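Side-chain contacts in trypsin-resistant surface T6 protein (Streptococcus pyogenes serotype M6, PDB 4P0D), which serves as the backbone pilin of serotype M6 and probably assembles, through its sortase motif, into the pilus fibre on the cell surface: residues Asn64-Gly69 against Val95-Leu100; Lys190-Ser195 against Asp250-Ile255; Glu45-Thr50 against Thr60-Gly65. The protein carries 1 engineered substitution. All blocks are in the same frame, centred on the assembly; numbering follows the deposited sequence. Where two conformers were deposited one is given.

Interaction 1: Asn64-Gly69 against Val95-Leu100; sequences NGINTG and VYIALL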
# COMPACT_ATOMS: atom_id res chain seq x y z
N ASN A 64 8.01 30.27 -1.28
CA ASN A 64 7.84 29.87 -2.69
C ASN A 64 8.89 30.56 -3.57
O ASN A 64 9.56 29.92 -4.38
CB ASN A 64 6.42 30.18 -3.19
CG ASN A 64 5.34 29.37 -2.48
OD1 ASN A 64 5.62 28.35 -1.84
ND2 ASN A 64 4.11 29.82 -2.57
N GLY A 65 9.06 31.86 -3.37
CA GLY A 65 9.97 32.68 -4.19
C GLY A 65 11.42 32.31 -3.99
O GLY A 65 12.20 32.31 -4.93
N ILE A 66 11.78 31.98 -2.75
CA ILE A 66 13.12 31.53 -2.43
C ILE A 66 13.43 30.24 -3.16
O ILE A 66 14.53 30.06 -3.71
CB ILE A 66 13.29 31.35 -0.90
CG1 ILE A 66 13.30 32.73 -0.23
CG2 ILE A 66 14.56 30.58 -0.58
CD1 ILE A 66 13.42 32.72 1.27
N ASN A 67 12.48 29.31 -3.14
CA ASN A 67 12.68 28.01 -3.78
C ASN A 67 12.68 28.03 -5.30
O ASN A 67 13.36 27.21 -5.91
CB ASN A 67 11.67 27.00 -3.23
CG ASN A 67 12.12 26.41 -1.91
OD1 ASN A 67 13.27 26.01 -1.78
ND2 ASN A 67 11.23 26.36 -0.93
N THR A 68 11.96 28.96 -5.92
CA THR A 68 12.09 29.14 -7.38
C THR A 68 13.35 29.89 -7.76
O THR A 68 13.84 29.76 -8.88
CB THR A 68 10.93 29.93 -8.00
OG1 THR A 68 10.92 31.26 -7.50
CG2 THR A 68 9.59 29.26 -7.74
N GLY A 69 13.87 30.70 -6.84
CA GLY A 69 15.00 31.57 -7.15
C GLY A 69 14.58 32.99 -7.49
O GLY A 69 15.45 33.84 -7.70
N VAL A 95 16.11 39.69 9.32
CA VAL A 95 14.84 38.97 9.15
C VAL A 95 15.13 37.74 8.30
O VAL A 95 15.78 37.85 7.27
CB VAL A 95 13.80 39.85 8.46
CG1 VAL A 95 12.41 39.23 8.53
CG2 VAL A 95 13.79 41.24 9.07
N TYR A 96 14.64 36.59 8.74
CA TYR A 96 14.89 35.30 8.08
C TYR A 96 13.62 34.49 7.85
O TYR A 96 12.66 34.57 8.60
CB TYR A 96 15.84 34.43 8.93
CG TYR A 96 17.22 34.98 9.15
CD1 TYR A 96 17.47 35.91 10.16
CD2 TYR A 96 18.29 34.57 8.35
CE1 TYR A 96 18.73 36.42 10.36
CE2 TYR A 96 19.56 35.07 8.55
CZ TYR A 96 19.77 35.99 9.56
OH TYR A 96 21.03 36.50 9.75
N ILE A 97 13.64 33.67 6.82
CA ILE A 97 12.69 32.57 6.67
C ILE A 97 13.45 31.30 6.99
O ILE A 97 14.51 31.07 6.41
CB ILE A 97 12.15 32.48 5.23
CG1 ILE A 97 11.32 33.73 4.90
CG2 ILE A 97 11.32 31.21 5.04
CD1 ILE A 97 10.14 33.97 5.80
N ALA A 98 12.93 30.49 7.90
CA ALA A 98 13.51 29.18 8.16
C ALA A 98 12.66 28.11 7.49
O ALA A 98 11.44 28.13 7.61
CB ALA A 98 13.61 28.95 9.66
N LEU A 99 13.32 27.22 6.75
CA LEU A 99 12.69 26.01 6.22
C LEU A 99 13.30 24.75 6.87
O LEU A 99 14.54 24.58 6.92
CB LEU A 99 12.82 25.92 4.70
CG LEU A 99 12.18 27.08 3.90
CD1 LEU A 99 12.44 26.89 2.41
CD2 LEU A 99 10.68 27.21 4.17
N LEU A 100 12.41 23.87 7.32
CA LEU A 100 12.79 22.58 7.89
C LEU A 100 12.39 21.49 6.89
O LEU A 100 11.19 21.33 6.57
CB LEU A 100 12.10 22.36 9.24
CG LEU A 100 12.45 23.36 10.37
CD1 LEU A 100 11.50 24.55 10.39
CD2 LEU A 100 12.41 22.67 11.73
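I66 and I97 face each other where the last turn of helix 56-68 packs on strand 94-101 of the Ig-like domain, a helix-on-sheet packing in an otherwise beta-rich domain. Two kinds of contact join the segments. The first is apolar: CD1 of I66 lies 4.2 Å from CB of I97. With CG1 anti to the carbonyl carbon and CD1 anti to CA (chi2 178°), the longer branch of I66 carries CD1 to the strand, where the two side chains meet at a slant. Y24 of the neighbouring strand 20-31 also touches I66 and L99. The second contact sets an amide against a methyl, with N67 and L99 approaching from opposite directions; N67 is partly exposed, and its amide nitrogen has a weak hydrogen bond to T289 OG1. I97 and L99, two residues apart on the strand, both point at the helix, which fits the alternation of an extended chain. Within 64-69, T68 OG1 bonds to G65 O at 3.1 Å from 35° above the carbonyl plane, and the helix gives way at G69, which has positive phi. Extended through chi2 of 177°, L99 places its CD1 3.6 Å from N67 ND2.

Interaction 2: Lys190-Ser195 against Asp250-Ile255; sequences KTVYVS and DSLESI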
# COMPACT_ATOMS: atom_id res chain seq x y z
N LYS A 190 1.12 20.74 -3.26
CA LYS A 190 0.13 20.13 -2.38
C LYS A 190 -0.19 18.71 -2.82
O LYS A 190 -1.34 18.31 -2.81
CB LYS A 190 -1.14 20.98 -2.35
CG LYS A 190 -0.94 22.40 -1.86
CD LYS A 190 -2.22 23.19 -1.90
CE LYS A 190 -2.16 24.32 -0.89
NZ LYS A 190 -3.40 25.12 -0.75
N THR A 191 0.83 17.95 -3.17
CA THR A 191 0.65 16.60 -3.66
C THR A 191 -0.11 15.76 -2.61
O THR A 191 0.23 15.76 -1.41
CB THR A 191 1.99 15.92 -4.03
OG1 THR A 191 2.60 16.60 -5.15
CG2 THR A 191 1.78 14.47 -4.40
N VAL A 192 -1.15 15.09 -3.08
CA VAL A 192 -1.94 14.11 -2.30
C VAL A 192 -2.25 12.98 -3.26
O VAL A 192 -3.21 13.07 -4.01
CB VAL A 192 -3.31 14.69 -1.84
CG1 VAL A 192 -4.07 13.67 -0.99
CG2 VAL A 192 -3.16 15.98 -1.09
N TYR A 193 -1.44 11.93 -3.27
CA TYR A 193 -1.45 10.95 -4.36
C TYR A 193 -1.38 9.51 -3.83
O TYR A 193 -0.43 9.15 -3.14
CB TYR A 193 -0.25 11.24 -5.25
CG TYR A 193 -0.17 10.54 -6.58
CD1 TYR A 193 0.07 9.18 -6.68
CD2 TYR A 193 -0.24 11.28 -7.77
CE1 TYR A 193 0.19 8.56 -7.91
CE2 TYR A 193 -0.15 10.67 -9.00
CZ TYR A 193 0.08 9.30 -9.06
OH TYR A 193 0.20 8.70 -10.27
N VAL A 194 -2.36 8.68 -4.20
CA VAL A 194 -2.47 7.31 -3.69
C VAL A 194 -2.28 6.26 -4.79
O VAL A 194 -2.78 6.41 -5.92
CB VAL A 194 -3.80 7.12 -2.91
CG1 VAL A 194 -3.95 5.68 -2.40
CG2 VAL A 194 -3.87 8.11 -1.75
N SER A 195 -1.48 5.22 -4.48
CA SER A 195 -1.23 4.13 -5.41
C SER A 195 -1.33 2.77 -4.72
O SER A 195 -1.10 2.64 -3.51
CB SER A 195 0.17 4.24 -6.04
OG SER A 195 0.49 5.57 -6.40
N ASP A 250 -7.16 21.01 -1.78
CA ASP A 250 -8.08 22.05 -1.34
C ASP A 250 -9.53 21.54 -1.28
O ASP A 250 -10.26 21.88 -0.34
CB ASP A 250 -7.95 23.31 -2.21
CG ASP A 250 -6.62 24.04 -1.99
OD1 ASP A 250 -6.01 23.88 -0.92
OD2 ASP A 250 -6.18 24.78 -2.89
N SER A 251 -9.92 20.68 -2.23
CA SER A 251 -11.29 20.14 -2.29
C SER A 251 -11.65 19.18 -1.15
O SER A 251 -12.82 18.87 -0.94
CB SER A 251 -11.53 19.42 -3.62
OG SER A 251 -10.97 18.11 -3.60
N LEU A 252 -10.64 18.69 -0.43
CA LEU A 252 -10.86 17.72 0.65
C LEU A 252 -11.35 18.35 1.95
O LEU A 252 -11.89 17.64 2.82
CB LEU A 252 -9.62 16.88 0.90
CG LEU A 252 -9.08 16.06 -0.28
CD1 LEU A 252 -7.90 15.20 0.16
CD2 LEU A 252 -10.17 15.20 -0.91
N GLU A 253 -11.20 19.67 2.10
CA GLU A 253 -11.64 20.36 3.32
C GLU A 253 -11.04 19.70 4.58
O GLU A 253 -11.73 19.52 5.57
CB GLU A 253 -13.18 20.38 3.42
CG GLU A 253 -13.88 21.12 2.30
CD GLU A 253 -15.36 20.83 2.20
OE1 GLU A 253 -16.00 20.32 3.16
OE2 GLU A 253 -15.91 21.13 1.13
N SER A 254 -9.78 19.28 4.49
CA SER A 254 -9.07 18.62 5.59
C SER A 254 -9.74 17.34 6.13
O SER A 254 -9.52 16.96 7.28
CB SER A 254 -8.83 19.61 6.74
OG SER A 254 -8.33 20.85 6.25
N ILE A 255 -10.56 16.68 5.31
CA ILE A 255 -11.19 15.41 5.69
C ILE A 255 -10.66 14.35 4.73
O ILE A 255 -10.71 14.53 3.52
CB ILE A 255 -12.73 15.53 5.63
CG1 ILE A 255 -13.23 16.41 6.78
CG2 ILE A 255 -13.42 14.17 5.69
CD1 ILE A 255 -14.61 17.01 6.54
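K190 and D250 form a salt bridge in the Cna-B-like domain, where the loop between strands 242-247 and 258-265 folds beside the start of strand 192-197. The contact has two unlike halves. Its inner half is apolar: V192 and L252 each point toward the other's segment, and V192 CG1 comes to 4.3 Å from L252 CD1. Side chains around the pair add to the burial, with F247 and F282 against V192 and I233 against L252, so this small patch belongs to a larger core. The outer half is polar and open to solvent on the aspartate side. K190 is extended beyond CG and its chain meets D250 at about a right angle; NZ lies 2.9 Å from OD1, on the syn lone pair, and 3.5 Å from OD2, so the ammonium favours one oxygen. NZ is bonded more strongly to K185 O, and the two acceptors together hold the ammonium end of a lysine that is itself buried. The pairing probably eases the cost of burying that charge. Beyond D250 the loop is shaped by a type I' turn from L252 to I255, whose two central residues, E253 and S254, have positive phi of 53° and 57°. I255 N closes the turn on L252 O at 3.0 Å, and the same oxygen accepts a hydrogen bond from W213 NE1.

Interaction 3: Glu45-Thr50 against Thr60-Gly65; sequences EGVSLT and TTIANG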
# COMPACT_ATOMS: atom_id res chain seq x y z
N GLU A 45 14.58 41.97 -3.04
CA GLU A 45 13.67 42.33 -4.13
C GLU A 45 12.71 41.19 -4.30
O GLU A 45 13.15 40.03 -4.37
CB GLU A 45 14.43 42.55 -5.45
N GLY A 46 11.42 41.50 -4.34
CA GLY A 46 10.36 40.50 -4.49
C GLY A 46 9.69 40.13 -3.17
O GLY A 46 8.62 39.50 -3.16
N VAL A 47 10.32 40.50 -2.05
CA VAL A 47 9.75 40.23 -0.75
C VAL A 47 8.67 41.27 -0.49
O VAL A 47 8.91 42.47 -0.58
CB VAL A 47 10.79 40.27 0.38
CG1 VAL A 47 10.12 40.16 1.74
CG2 VAL A 47 11.80 39.15 0.20
N SER A 48 7.49 40.77 -0.14
CA SER A 48 6.39 41.60 0.21
C SER A 48 5.79 41.07 1.50
O SER A 48 5.38 39.90 1.57
CB SER A 48 5.36 41.58 -0.93
OG SER A 48 4.15 42.21 -0.56
N LEU A 49 5.75 41.90 2.53
CA LEU A 49 5.10 41.53 3.79
C LEU A 49 4.54 42.73 4.51
O LEU A 49 4.92 43.87 4.24
CB LEU A 49 6.07 40.76 4.70
CG LEU A 49 7.46 41.34 4.98
CD1 LEU A 49 7.41 42.52 5.93
CD2 LEU A 49 8.36 40.24 5.53
N THR A 50 3.66 42.45 5.46
CA THR A 50 3.04 43.45 6.30
C THR A 50 3.86 43.61 7.58
O THR A 50 3.88 42.72 8.42
CB THR A 50 1.61 43.01 6.64
OG1 THR A 50 0.91 42.75 5.43
CG2 THR A 50 0.88 44.06 7.43
N THR A 60 4.52 32.08 3.45
CA THR A 60 4.58 31.00 2.45
C THR A 60 4.93 31.52 1.04
O THR A 60 5.74 30.92 0.33
CB THR A 60 3.25 30.22 2.42
OG1 THR A 60 3.06 29.57 3.68
CG2 THR A 60 3.26 29.18 1.33
N THR A 61 4.32 32.62 0.63
CA THR A 61 4.67 33.27 -0.65
C THR A 61 6.17 33.55 -0.80
O THR A 61 6.75 33.28 -1.85
CB THR A 61 3.85 34.55 -0.81
OG1 THR A 61 2.46 34.20 -0.79
CG2 THR A 61 4.16 35.27 -2.14
N ILE A 62 6.80 34.06 0.25
CA ILE A 62 8.23 34.37 0.22
C ILE A 62 9.02 33.08 0.05
O ILE A 62 9.95 33.01 -0.75
CB ILE A 62 8.67 35.10 1.52
CG1 ILE A 62 8.01 36.48 1.59
CG2 ILE A 62 10.19 35.23 1.58
CD1 ILE A 62 7.71 36.99 2.98
N ALA A 63 8.63 32.06 0.80
CA ALA A 63 9.30 30.75 0.72
C ALA A 63 9.20 30.18 -0.69
O ALA A 63 10.19 29.67 -1.22
CB ALA A 63 8.71 29.77 1.74
N ASN A 64 8.01 30.27 -1.28
CA ASN A 64 7.84 29.87 -2.69
C ASN A 64 8.89 30.56 -3.57
O ASN A 64 9.56 29.92 -4.38
CB ASN A 64 6.42 30.18 -3.19
CG ASN A 64 5.34 29.37 -2.48
OD1 ASN A 64 5.62 28.35 -1.84
ND2 ASN A 64 4.11 29.82 -2.57
N GLY A 65 9.06 31.86 -3.37
CA GLY A 65 9.97 32.68 -4.19
C GLY A 65 11.42 32.31 -3.99
O GLY A 65 12.20 32.31 -4.93
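I62 meets V47 and L49 through one methyl group, and these three residues carry most of the contact between the loop and the helix. I62 gives up the most surface, 75 of the 129 Å² buried by the two sides together. Its CB does not aim at the loop, but the end of its chain does: CG1 is anti to the carbonyl carbon, and chi2 of 148°, well short of a full anti value, swings CD1 across to the loop. There the methyl has three neighbours. V47 CG1 and L49 CD2 are each 4.2 Å from I62 CD1. The backbone oxygen of S48, the residue between them in the chain, lies to one side of both, with S48 O 4.0 Å from I62 CD1, a van der Waals approach to a carbon. V47, second in burial, also touches I71, beyond the helix. L49 reaches in with CG wedged between the backbone N and the carbonyl carbon (chi1 50°), which brings CD2 to I62. V47 and I62 have the nearest alpha carbons, 6.1 Å apart, so the loop passes close to the helix at this point. Through its other branch, CG2, I62 packs on I97 of strand 94-101. One face of the helix thus lies on the strand while the loop covers an adjacent side, a helix-on-sheet packing in the Ig-like domain with the preceding loop along the helix's flank.

In the fold
From the N terminus, interaction 3 comes first: it closes the short connection from the loop after strand 38-43 into helix 56-68. Interaction 1 starts on the helical residues where interaction 3 ends, sharing N64 and G65, and closes a longer excursion through strands 75-79 and 86-91 back to strand 94-101. The two touch, with centres about 8 Å apart, and together cover two adjacent sides of one helix with loop and strand. Interaction 2 follows in series, closing a span rich in strands within the Cna-B-like domain; its centre is about 24 Å from that of interaction 1. None lies within another. N64 ND2 bonds to E186 O, so the helix also touches the chain leading into interaction 2.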